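Local coordinates for protein Bacint_00347 (Bacteroides intestinalis DSM 17393, PDB 5MUM) that is a glycoside hydrolase with a beta-propeller fold that probably cleaves rhamnose-containing carbohydrates, at residues 229-234 with 264-269; 277-282 with 341-346; 300-305 with 316-321. All blocks are in the same frame, centred on the assembly; numbering follows the deposited sequence.

Contact 1: 229-234 with 264-269; sequences HDLCYA and CRIPQN
Asp230 pushes its carboxylate between the backbone and the guanidinium of the 264-269 loop, and Arg265 comes across it with the two planar groups 74° apart. Each oxygen has its own job. OD1 takes the Ile266 backbone N at 3.0 Å on its anti lone pair, and a water donates to the same oxygen. OD2 receives NH1 of Arg265 at 2.9 Å, a salt bridge whose hydrogen bond is weak because the N-H is poorly aimed. On the Asp230 side, CG sits beside the residue's own backbone N (chi1 -59°), which turns the carboxylate to the loop; on the Arg265 side, bends at chi2 and chi3 fold the chain back over it, bringing CD to 3.1 Å from OD1. His229 pins the carboxylate further: ND1 gives OD2 a 2.7 Å bond that lies in the imidazole plane but meets the oxygen from above the carboxylate plane. The other ring nitrogen, NE2, is held by Glu221, so the ring's rotation is fixed at both ends, while Gln268 runs alongside it with CG 3.9 Å from CD2 of His229. Arg265 is steadied by Tyr257, which takes a bond from NH1, and by a cation-pi contact with Tyr262.

The backbones do the rest. Leu231 and Cys264 form an antiparallel hydrogen-bonded pair, and Asp230 N then bonds Ile266 O at 2.8 Å, leaving Arg265 as an extra residue on the loop side. On the face of the sheet that carries Leu231 and Cys264, CD1 of Leu231 touches CD1 of Ile266 at 4.2 Å. This is where the last strand of a four-stranded propeller blade, 261-264, peels away from its neighbour 228-236 and begins the passage to the next blade.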
loop_
_atom_site.group_PDB
_atom_site.type_symbol
_atom_site.label_atom_id
_atom_site.label_comp_id
_atom_site.label_asym_id
_atom_site.label_seq_id
_atom_site.Cartn_x
_atom_site.Cartn_y
_atom_site.Cartn_z
ATOM N N HIS A 229 10.647 10.600 11.382
ATOM C CA HIS A 229 11.227 11.723 10.671
ATOM C C HIS A 229 11.727 11.327 9.292
ATOM O O HIS A 229 12.168 10.190 9.094
ATOM C CB HIS A 229 12.407 12.321 11.434
ATOM C CG HIS A 229 13.523 11.360 11.697
ATOM N ND1 HIS A 229 14.676 11.341 10.949
ATOM C CD2 HIS A 229 13.671 10.397 12.628
ATOM C CE1 HIS A 229 15.481 10.389 11.403
ATOM N NE2 HIS A 229 14.913 9.836 12.452
ATOM N N ASP A 230 11.632 12.284 8.387
ATOM C CA ASP A 230 12.209 12.248 7.048
ATOM C C ASP A 230 11.519 11.289 6.113
ATOM O O ASP A 230 10.742 10.405 6.525
ATOM C CB ASP A 230 13.698 11.938 7.105
ATOM C CG ASP A 230 14.461 12.953 7.909
ATOM O OD1 ASP A 230 14.117 14.138 7.815
ATOM O OD2 ASP A 230 15.408 12.573 8.635
ATOM N N LEU A 231 11.789 11.505 4.828
ATOM C CA LEU A 231 11.318 10.621 3.774
ATOM C C LEU A 231 12.518 10.364 2.907
ATOM O O LEU A 231 13.164 11.319 2.415
ATOM C CB LEU A 231 10.224 11.264 2.953
ATOM C CG LEU A 231 8.805 10.877 3.189
ATOM C CD1 LEU A 231 7.972 11.781 2.295
ATOM C CD2 LEU A 231 8.572 9.397 2.890
ATOM N N CYS A 232 12.825 9.087 2.766
ATOM C CA CYS A 232 13.923 8.609 1.982
ATOM C C CYS A 232 13.425 7.758 0.824
ATOM O O CYS A 232 12.300 7.275 0.833
ATOM C CB CYS A 232 14.832 7.770 2.865
ATOM S SG CYS A 232 15.487 8.713 4.291
ATOM N N TYR A 233 14.315 7.544 -0.133
ATOM C CA TYR A 233 13.973 6.921 -1.383
ATOM C C TYR A 233 15.087 6.081 -1.938
ATOM O O TYR A 233 16.277 6.458 -1.855
ATOM C CB TYR A 233 13.633 8.012 -2.368
ATOM C CG TYR A 233 13.290 7.508 -3.746
ATOM C CD1 TYR A 233 12.044 7.017 -4.018
ATOM C CD2 TYR A 233 14.255 7.506 -4.773
ATOM C CE1 TYR A 233 11.729 6.543 -5.274
ATOM C CE2 TYR A 233 13.966 7.012 -6.029
ATOM C CZ TYR A 233 12.706 6.564 -6.286
ATOM O OH TYR A 233 12.418 6.132 -7.543
ATOM N N ALA A 234 14.675 4.995 -2.619
ATOM C CA ALA A 234 15.591 4.220 -3.414
ATOM C C ALA A 234 14.798 3.561 -4.527
ATOM O O ALA A 234 13.578 3.351 -4.407
ATOM C CB ALA A 234 16.276 3.169 -2.547
ATOM N N CYS A 264 12.662 14.258 1.427
ATOM C CA CYS A 264 12.190 15.420 2.157
ATOM C C CYS A 264 12.684 15.304 3.574
ATOM O O CYS A 264 12.718 14.209 4.121
ATOM C CB CYS A 264 10.651 15.481 2.066
ATOM S SG CYS A 264 9.973 17.032 2.641
ATOM N N ARG A 265 13.131 16.420 4.163
ATOM C CA ARG A 265 13.553 16.416 5.554
ATOM C C ARG A 265 12.350 16.871 6.358
ATOM O O ARG A 265 11.825 17.957 6.128
ATOM C CB ARG A 265 14.754 17.351 5.769
ATOM C CG ARG A 265 16.060 16.719 5.281
ATOM C CD ARG A 265 16.383 15.497 6.156
ATOM N NE ARG A 265 17.788 15.449 6.487
ATOM C CZ ARG A 265 18.323 14.940 7.587
ATOM N NH1 ARG A 265 17.595 14.404 8.560
ATOM N NH2 ARG A 265 19.641 14.987 7.706
ATOM N N ILE A 266 11.888 16.031 7.271
ATOM C CA ILE A 266 10.689 16.319 8.045
ATOM C C ILE A 266 11.068 15.876 9.446
ATOM O O ILE A 266 11.321 14.703 9.677
ATOM C CB ILE A 266 9.436 15.533 7.594
ATOM C CG1 ILE A 266 9.084 15.811 6.136
ATOM C CG2 ILE A 266 8.275 15.842 8.541
ATOM C CD1 ILE A 266 8.910 14.558 5.335
ATOM N N PRO A 267 11.184 16.823 10.370
ATOM C CA PRO A 267 11.712 16.457 11.692
ATOM C C PRO A 267 10.775 15.643 12.579
ATOM O O PRO A 267 9.560 15.606 12.349
ATOM C CB PRO A 267 11.938 17.812 12.344
ATOM C CG PRO A 267 11.019 18.739 11.678
ATOM C CD PRO A 267 10.871 18.251 10.258
ATOM N N GLN A 268 11.346 15.032 13.618
ATOM C CA GLN A 268 10.528 14.465 14.679
ATOM C C GLN A 268 9.565 15.550 15.233
ATOM O O GLN A 268 9.826 16.764 15.138
ATOM C CB GLN A 268 11.376 13.931 15.813
ATOM C CG GLN A 268 12.372 12.864 15.387
ATOM C CD GLN A 268 13.230 12.421 16.537
ATOM O OE1 GLN A 268 12.709 12.112 17.571
ATOM N NE2 GLN A 268 14.537 12.438 16.369
ATOM N N ASN A 269 8.473 15.063 15.782
ATOM C CA ASN A 269 7.392 15.849 16.326
ATOM C C ASN A 269 6.732 16.729 15.267
ATOM O O ASN A 269 6.337 17.861 15.549
ATOM C CB ASN A 269 7.881 16.641 17.550
ATOM C CG ASN A 269 8.113 15.756 18.717
ATOM O OD1 ASN A 269 9.240 15.548 19.137
ATOM N ND2 ASN A 269 7.057 15.174 19.212
HETATM O O HOH W 1 14.749 15.746 9.833
#

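Contact 2: 277-282 with 341-346; sequences SMSADA and IVVDGG
Ser279 carries OG anti to its backbone N (chi1 -163°), and Ile341 tucks CG1 between its own N and carbonyl carbon (chi1 48°); together these torsions send the hydroxyl toward the 341-344 backbone and swing the isoleucine's CD1 up to Ser279, 3.9 Å from CB. The hydroxyl reaches that backbone through water. One water sits 2.6 Å from Ser279 OG and donates to Ile341 O at 2.8 Å; a second lies 2.7 Å from the same OG, donates to Ala280 O and accepts from Val343 N. Ser277 follows the same pattern: its OG, also bonded to Pro339 O, receives a 2.6 Å bond from a water that in turn takes the Ile341 N-H.

Strands 277-280 and 341-344 run almost parallel, 11° apart, with axes 6.6 Å from each other at closest approach. Each is the first strand of its own four-stranded antiparallel blade, so this is the seam between two neighbouring propeller blades near the middle of the wheel, where the bridging waters replace the direct ladder found within a blade. Farther along, CG2 of Val343 lies near Ala280 O and CB of Asp281 in one of its two conformers, so this contact is less certain. The polar end of Asp281 turns to its own blade instead, OD1 accepting from Asn285 N across the turn into strand 286-292. Past the strand ends a last water accepts from both Ala282 N and Gly345 N, lying 2.8 Å from the latter.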
loop_
_atom_site.group_PDB
_atom_site.type_symbol
_atom_site.label_atom_id
_atom_site.label_comp_id
_atom_site.label_asym_id
_atom_site.label_seq_id
_atom_site.Cartn_x
_atom_site.Cartn_y
_atom_site.Cartn_z
ATOM N N SER A 277 1.879 5.424 1.045
ATOM C CA SER A 277 1.948 4.803 -0.244
ATOM C C SER A 277 2.729 5.675 -1.183
ATOM O O SER A 277 3.066 6.846 -0.913
ATOM C CB SER A 277 0.550 4.521 -0.827
ATOM O OG SER A 277 -0.039 5.736 -1.267
ATOM N N MET A 278 3.018 5.099 -2.315
ATOM C CA MET A 278 3.772 5.790 -3.299
ATOM C C MET A 278 3.389 5.268 -4.644
ATOM O O MET A 278 2.762 4.193 -4.790
ATOM C CB MET A 278 5.285 5.659 -3.004
ATOM C CG MET A 278 5.892 4.320 -3.342
ATOM S SD MET A 278 7.657 4.340 -3.036
ATOM C CE MET A 278 8.161 5.705 -4.031
ATOM N N SER A 279 3.687 6.071 -5.634
ATOM C CA SER A 279 3.439 5.679 -7.014
ATOM C C SER A 279 4.546 6.201 -7.896
ATOM O O SER A 279 5.537 6.750 -7.431
ATOM C CB SER A 279 2.095 6.232 -7.471
ATOM O OG SER A 279 1.651 5.549 -8.651
ATOM N N ALA A 280 4.390 5.989 -9.182
ATOM C CA ALA A 280 5.310 6.524 -10.164
ATOM C C ALA A 280 4.567 6.756 -11.465
ATOM O O ALA A 280 3.567 6.099 -11.749
ATOM C CB ALA A 280 6.504 5.576 -10.351
ATOM N N ASP A 281 5.068 7.689 -12.257
ATOM C CA ASP A 281 4.470 7.986 -13.541
ATOM C C ASP A 281 5.122 7.095 -14.589
ATOM O O ASP A 281 5.978 6.261 -14.275
ATOM C CB ASP A 281 4.564 9.485 -13.838
ATOM C CG ASP A 281 5.961 9.972 -14.012
ATOM O OD1 ASP A 281 6.931 9.180 -14.212
ATOM O OD2 ASP A 281 6.088 11.195 -13.969
ATOM N N ALA A 282 4.716 7.256 -15.832
ATOM C CA ALA A 282 5.221 6.410 -16.912
ATOM C C ALA A 282 6.673 6.730 -17.268
ATOM O O ALA A 282 7.318 5.896 -17.856
ATOM C CB ALA A 282 4.329 6.499 -18.152
ATOM N N ILE A 341 -2.380 7.481 -4.268
ATOM C CA ILE A 341 -2.317 8.348 -5.429
ATOM C C ILE A 341 -2.154 7.530 -6.679
ATOM O O ILE A 341 -1.539 6.447 -6.656
ATOM C CB ILE A 341 -1.121 9.307 -5.359
ATOM C CG1 ILE A 341 0.158 8.541 -5.001
ATOM C CG2 ILE A 341 -1.399 10.401 -4.349
ATOM C CD1 ILE A 341 1.421 9.303 -5.243
ATOM N N VAL A 342 -2.672 8.077 -7.770
ATOM C CA VAL A 342 -2.299 7.620 -9.077
ATOM C C VAL A 342 -1.959 8.831 -9.875
ATOM O O VAL A 342 -2.500 9.901 -9.626
ATOM C CB VAL A 342 -3.392 6.769 -9.738
ATOM C CG1 VAL A 342 -3.592 5.505 -8.931
ATOM C CG2 VAL A 342 -4.698 7.523 -9.896
ATOM N N VAL A 343 -1.039 8.685 -10.822
ATOM C CA VAL A 343 -0.577 9.817 -11.608
ATOM C C VAL A 343 -0.436 9.453 -13.075
ATOM O O VAL A 343 0.007 8.353 -13.401
ATOM C CB VAL A 343 0.794 10.308 -11.113
ATOM C CG1 VAL A 343 0.657 11.057 -9.810
ATOM C CG2 VAL A 343 1.759 9.143 -10.961
ATOM N N ASP A 344 -0.763 10.403 -13.948
ATOM C CA ASP A 344 -0.691 10.210 -15.410
ATOM C C ASP A 344 -0.047 11.500 -15.894
ATOM O O ASP A 344 -0.709 12.523 -15.932
ATOM C CB ASP A 344 -2.127 10.021 -15.945
ATOM C CG ASP A 344 -2.212 9.744 -17.455
ATOM O OD1 ASP A 344 -1.212 9.349 -18.080
ATOM O OD2 ASP A 344 -3.341 9.859 -17.999
ATOM N N GLY A 345 1.262 11.458 -16.172
ATOM C CA GLY A 345 2.014 12.604 -16.732
ATOM C C GLY A 345 1.852 13.920 -15.969
ATOM O O GLY A 345 1.452 14.940 -16.523
ATOM N N GLY A 346 2.119 13.884 -14.680
ATOM C CA GLY A 346 1.936 15.073 -13.841
ATOM C C GLY A 346 0.518 15.358 -13.357
ATOM O O GLY A 346 0.350 16.146 -12.423
HETATM O O HOH W 2 -0.706 5.119 -3.755
HETATM O O HOH W 3 -0.236 4.178 -7.527
HETATM O O HOH W 4 0.501 6.143 -10.978
HETATM O O HOH W 5 2.734 9.100 -16.757
#

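Contact 3: 300-305 with 316-321; sequences PQYRIV and QVSDRH
This is a largely polar contact at the outer edge of a propeller blade, where strand 312-316 leaves its partner 301-307 and the chain turns into the loop leading to the next blade. Gln301 is the hub. Its chain bends at chi2 (-75°), bringing the amide over the loop, where OE1 takes two donors on lone pairs in its carbonyl plane: Ser318 OG at 2.7 Å and Arg320 N at 2.9 Å. NE2 closes the grip by donating to Arg320 O at 3.0 Å. The Gln316 side chain crosses over this amide, the two amide planes stacked and only 7° from parallel.

Arg303 and Gln316 form the antiparallel non-hydrogen-bonded pair that ends the ladder between the last two strands of the blade. Next to it Val317 N donates to Tyr302 O at 2.8 Å, and Ser318 OG also accepts from Tyr302 N, so that one hydroxyl joins a main-chain N-H to the glutamine. A leucine in place of Gln301 would probably leave the Ser318 hydroxyl without its acceptor and the backbone N and O of Arg320 without their partners on strand 301-307. Arg320 reaches back edge-on, NH1 donating to Pro300 O at 3.1 Å while NE forms a salt bridge with Asp354. CB of Tyr302 rests 4.1 Å from CB of Val317.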
loop_
_atom_site.group_PDB
_atom_site.type_symbol
_atom_site.label_atom_id
_atom_site.label_comp_id
_atom_site.label_asym_id
_atom_site.label_seq_id
_atom_site.Cartn_x
_atom_site.Cartn_y
_atom_site.Cartn_z
ATOM N N PRO A 300 -2.147 18.987 10.860
ATOM C CA PRO A 300 -1.462 18.170 9.834
ATOM C C PRO A 300 -2.146 18.353 8.500
ATOM O O PRO A 300 -3.372 18.537 8.441
ATOM C CB PRO A 300 -1.642 16.742 10.350
ATOM C CG PRO A 300 -1.800 16.944 11.862
ATOM C CD PRO A 300 -2.654 18.145 11.935
ATOM N N GLN A 301 -1.362 18.301 7.439
ATOM C CA GLN A 301 -1.862 18.516 6.091
ATOM C C GLN A 301 -1.307 17.437 5.203
ATOM O O GLN A 301 -0.127 17.036 5.333
ATOM C CB GLN A 301 -1.385 19.854 5.554
ATOM C CG GLN A 301 -1.767 21.052 6.377
ATOM C CD GLN A 301 -3.248 21.439 6.213
ATOM O OE1 GLN A 301 -4.005 20.857 5.408
ATOM N NE2 GLN A 301 -3.659 22.439 6.990
ATOM N N TYR A 302 -2.139 16.984 4.305
ATOM C CA TYR A 302 -1.718 16.067 3.270
ATOM C C TYR A 302 -0.699 16.707 2.349
ATOM O O TYR A 302 -0.763 17.910 2.048
ATOM C CB TYR A 302 -2.885 15.631 2.436
ATOM C CG TYR A 302 -3.816 14.637 3.071
ATOM C CD1 TYR A 302 -3.438 13.319 3.228
ATOM C CD2 TYR A 302 -5.087 15.004 3.489
ATOM C CE1 TYR A 302 -4.277 12.387 3.782
ATOM C CE2 TYR A 302 -5.932 14.082 4.073
ATOM C CZ TYR A 302 -5.547 12.767 4.171
ATOM O OH TYR A 302 -6.407 11.834 4.694
ATOM N N ARG A 303 0.250 15.874 1.925
ATOM C CA ARG A 303 1.392 16.299 1.142
ATOM C C ARG A 303 1.644 15.347 0.007
ATOM O O ARG A 303 1.278 14.155 0.061
ATOM C CB ARG A 303 2.684 16.279 1.959
ATOM C CG ARG A 303 2.595 16.873 3.327
ATOM C CD ARG A 303 2.507 18.369 3.283
ATOM N NE ARG A 303 2.270 18.853 4.636
ATOM C CZ ARG A 303 2.657 20.030 5.097
ATOM N NH1 ARG A 303 3.366 20.866 4.348
ATOM N NH2 ARG A 303 2.339 20.367 6.318
ATOM N N ILE A 304 2.353 15.863 -0.981
ATOM C CA ILE A 304 2.840 15.054 -2.068
ATOM C C ILE A 304 4.298 15.430 -2.220
ATOM O O ILE A 304 4.655 16.601 -2.108
ATOM C CB ILE A 304 1.995 15.253 -3.323
ATOM C CG1 ILE A 304 2.345 14.194 -4.352
ATOM C CG2 ILE A 304 2.123 16.657 -3.892
ATOM C CD1 ILE A 304 1.461 14.308 -5.559
ATOM N N VAL A 305 5.140 14.412 -2.367
ATOM C CA VAL A 305 6.584 14.587 -2.461
ATOM C C VAL A 305 6.941 13.851 -3.726
ATOM O O VAL A 305 6.533 12.701 -3.889
ATOM C CB VAL A 305 7.294 13.971 -1.270
ATOM C CG1 VAL A 305 8.815 14.089 -1.416
ATOM C CG2 VAL A 305 6.825 14.620 0.004
ATOM N N GLN A 316 1.778 20.925 -0.426
ATOM C CA GLN A 316 0.636 20.699 0.418
ATOM C C GLN A 316 -0.543 20.456 -0.504
ATOM O O GLN A 316 -0.781 21.205 -1.476
ATOM C CB GLN A 316 0.420 21.902 1.351
ATOM C CG GLN A 316 -0.654 21.637 2.393
ATOM C CD GLN A 316 -0.845 22.744 3.396
ATOM O OE1 GLN A 316 -1.991 23.193 3.638
ATOM N NE2 GLN A 316 0.232 23.155 4.032
ATOM N N VAL A 317 -1.297 19.416 -0.209
ATOM C CA VAL A 317 -2.428 19.031 -1.055
ATOM C C VAL A 317 -3.719 19.558 -0.469
ATOM O O VAL A 317 -4.599 20.009 -1.212
ATOM C CB VAL A 317 -2.480 17.503 -1.167
ATOM C CG1 VAL A 317 -3.675 17.005 -1.980
ATOM C CG2 VAL A 317 -1.172 17.007 -1.745
ATOM N N SER A 318 -3.841 19.444 0.853
ATOM C CA SER A 318 -5.050 19.771 1.556
ATOM C C SER A 318 -5.053 21.200 2.107
ATOM O O SER A 318 -4.046 21.901 2.073
ATOM C CB SER A 318 -5.233 18.790 2.713
ATOM O OG SER A 318 -4.148 18.829 3.623
ATOM N N ASP A 319 -6.208 21.614 2.609
ATOM C CA ASP A 319 -6.358 22.944 3.211
ATOM C C ASP A 319 -7.206 22.756 4.470
ATOM O O ASP A 319 -8.321 23.318 4.625
ATOM C CB ASP A 319 -6.992 23.874 2.176
ATOM C CG ASP A 319 -7.227 25.282 2.686
ATOM O OD1 ASP A 319 -6.428 25.835 3.484
ATOM O OD2 ASP A 319 -8.250 25.842 2.251
ATOM N N ARG A 320 -6.684 21.926 5.352
ATOM C CA ARG A 320 -7.386 21.522 6.563
ATOM C C ARG A 320 -7.274 22.567 7.640
ATOM O O ARG A 320 -6.390 23.389 7.606
ATOM C CB ARG A 320 -6.820 20.206 7.120
ATOM C CG ARG A 320 -6.708 19.061 6.113
ATOM C CD ARG A 320 -6.204 17.771 6.753
ATOM N NE ARG A 320 -7.212 17.262 7.682
ATOM C CZ ARG A 320 -7.209 17.411 8.998
ATOM N NH1 ARG A 320 -6.190 17.972 9.633
ATOM N NH2 ARG A 320 -8.264 16.975 9.701
ATOM N N HIS A 321 -8.173 22.505 8.617
ATOM C CA HIS A 321 -8.197 23.455 9.734
ATOM C C HIS A 321 -8.296 22.805 11.085
ATOM O O HIS A 321 -8.296 23.509 12.087
ATOM C CB HIS A 321 -9.372 24.413 9.523
ATOM C CG HIS A 321 -9.223 25.241 8.305
ATOM N ND1 HIS A 321 -8.505 26.418 8.299
ATOM C CD2 HIS A 321 -9.654 25.049 7.039
ATOM C CE1 HIS A 321 -8.489 26.899 7.068
ATOM N NE2 HIS A 321 -9.193 26.093 6.293
#

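Along the chain contact 1 is complete before the other two begin; contact 2 then opens at 277-282, contact 3 forms and closes, and only afterwards does 341-346 finish contact 2. Three consecutive blades are involved. Contact 1 lies in the blade ending with strand 261-264, contact 3 in the blade running from 277-280 to 312-316, and contact 2 joins that blade's first strand to the following blade. Their centres are 16 to 20 Å apart, yet contact 1 touches both others: CD1 of Leu231 meets CG2 of Val305 at 3.8 Å, and Tyr233 packs on Met278. Contacts 1 and 3 thus lie where a blade's last strand leaves its neighbour, and contact 2 bridges neighbouring blades nearer the centre.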